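Local coordinates for fumarate lyase (Mesorhizobium sp., PDB 3C8T), which belongs to the fumarate lyase family of largely helical enzymes and assembles from four chains, at residues A[86-89]-A[95-98]. Residues are numbered along the deposited sequence; the frame is centred on the assembly and turned at random.
Sequences QLSA and GKYL
L98 makes the apolar half of this contact by laying one methyl, CD2, against the backbone and side chain of helix 80-91. The methyl sits 3.8 Å from S88 CA and equally far from S88 N, so it presses on the main chain itself and not just on what projects from it. One residue back, L98 CD2 also meets L87 CG at 4.0 Å, and the two leucine side chains run nearly perpendicular to each other. L87 has CG anti to its own nitrogen (chi1 -169°), which leaves that branching carbon beside the carbonyl carbon, close to the incoming methyl. Both leucines are buried: L87 also packs on F62, and L98 on I55 of helix 49-61.

The polar side of the contact is looser. S88 OG stands 3.7 Å from G95 O, a van der Waals neighbour at that distance and not a bonding partner, while K96 CD passes 4.1 Å from the same S88 OG. G95 brings the two backbones together, with its CA 4.1 Å from S88 CA.

G95 O is engaged within its own segment, accepting the amide of L98 at 3.3 Å between L98 N and G95 O. That bond closes the 3-10 turn, and L98 follows it with its CB directed at the helix. NH1 of R379 of a second subunit donates to both K96 O and L98 O, so the turn also takes part in a subunit interface. The whole is a helix followed by a short reversing connection: the chain leaves helix 80-91, folds back as a 3-10 turn against its last turns, and then leads on to helix 104-140 in this mostly helical, tetrameric lyase fold.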
loop_
_atom_site.group_PDB
_atom_site.type_symbol
_atom_site.label_atom_id
_atom_site.label_comp_id
_atom_site.label_asym_id
_atom_site.label_seq_id
_atom_site.Cartn_x
_atom_site.Cartn_y
_atom_site.Cartn_z
ATOM N N GLN A 86 35.850 -19.378 -3.340
ATOM C CA GLN A 86 36.887 -18.573 -3.993
ATOM C C GLN A 86 37.908 -18.117 -2.945
ATOM O O GLN A 86 39.109 -18.224 -3.138
ATOM C CB GLN A 86 36.288 -17.380 -4.748
ATOM C CG GLN A 86 35.416 -17.720 -5.988
ATOM C CD GLN A 86 35.112 -16.484 -6.825
ATOM O OE1 GLN A 86 35.865 -15.508 -6.774
ATOM N NE2 GLN A 86 34.025 -16.518 -7.615
ATOM N N LEU A 87 37.437 -17.649 -1.800
ATOM C CA LEU A 87 38.374 -17.227 -0.753
ATOM C C LEU A 87 39.200 -18.383 -0.169
ATOM O O LEU A 87 40.368 -18.203 0.229
ATOM C CB LEU A 87 37.637 -16.476 0.352
ATOM C CG LEU A 87 38.496 -15.750 1.382
ATOM C CD1 LEU A 87 39.659 -14.952 0.742
ATOM C CD2 LEU A 87 37.640 -14.838 2.242
ATOM N N SER A 88 38.599 -19.568 -0.082
ATOM C CA SER A 88 39.328 -20.714 0.433
ATOM C C SER A 88 40.506 -21.069 -0.515
ATOM O O SER A 88 41.651 -21.223 -0.067
ATOM C CB SER A 88 38.393 -21.906 0.644
ATOM O OG SER A 88 39.134 -23.085 0.924
ATOM N N ALA A 89 40.197 -21.178 -1.804
ATOM C CA ALA A 89 41.172 -21.465 -2.851
ATOM C C ALA A 89 42.356 -20.503 -2.779
ATOM O O ALA A 89 43.511 -20.920 -2.850
ATOM C CB ALA A 89 40.508 -21.368 -4.216
ATOM N N GLY A 95 42.411 -21.675 4.604
ATOM C CA GLY A 95 41.065 -21.443 4.117
ATOM C C GLY A 95 40.067 -22.474 4.613
ATOM O O GLY A 95 38.837 -22.277 4.546
ATOM N N LYS A 96 40.587 -23.585 5.126
ATOM C CA LYS A 96 39.724 -24.636 5.607
ATOM C C LYS A 96 39.043 -24.235 6.916
ATOM O O LYS A 96 38.201 -24.987 7.422
ATOM C CB LYS A 96 40.501 -25.962 5.750
ATOM C CG LYS A 96 40.820 -26.666 4.388
ATOM C CD LYS A 96 39.720 -26.405 3.279
ATOM C CE LYS A 96 38.452 -27.318 3.354
ATOM N NZ LYS A 96 37.206 -26.729 4.024
ATOM N N TYR A 97 39.390 -23.069 7.472
ATOM C CA TYR A 97 38.735 -22.651 8.714
ATOM C C TYR A 97 37.757 -21.513 8.554
ATOM O O TYR A 97 37.254 -20.978 9.551
ATOM C CB TYR A 97 39.739 -22.314 9.800
ATOM C CG TYR A 97 40.616 -23.475 10.190
ATOM C CD1 TYR A 97 40.279 -24.305 11.260
ATOM C CD2 TYR A 97 41.782 -23.742 9.468
ATOM C CE1 TYR A 97 41.095 -25.353 11.614
ATOM C CE2 TYR A 97 42.594 -24.774 9.798
ATOM C CZ TYR A 97 42.259 -25.575 10.871
ATOM O OH TYR A 97 43.108 -26.606 11.182
ATOM N N LEU A 98 37.486 -21.177 7.301
ATOM C CA LEU A 98 36.582 -20.111 6.923
ATOM C C LEU A 98 35.146 -20.524 7.235
ATOM O O LEU A 98 34.835 -21.730 7.266
ATOM C CB LEU A 98 36.726 -19.859 5.427
ATOM C CG LEU A 98 37.267 -18.609 4.700
ATOM C CD1 LEU A 98 37.760 -17.471 5.559
ATOM C CD2 LEU A 98 38.300 -19.015 3.657
#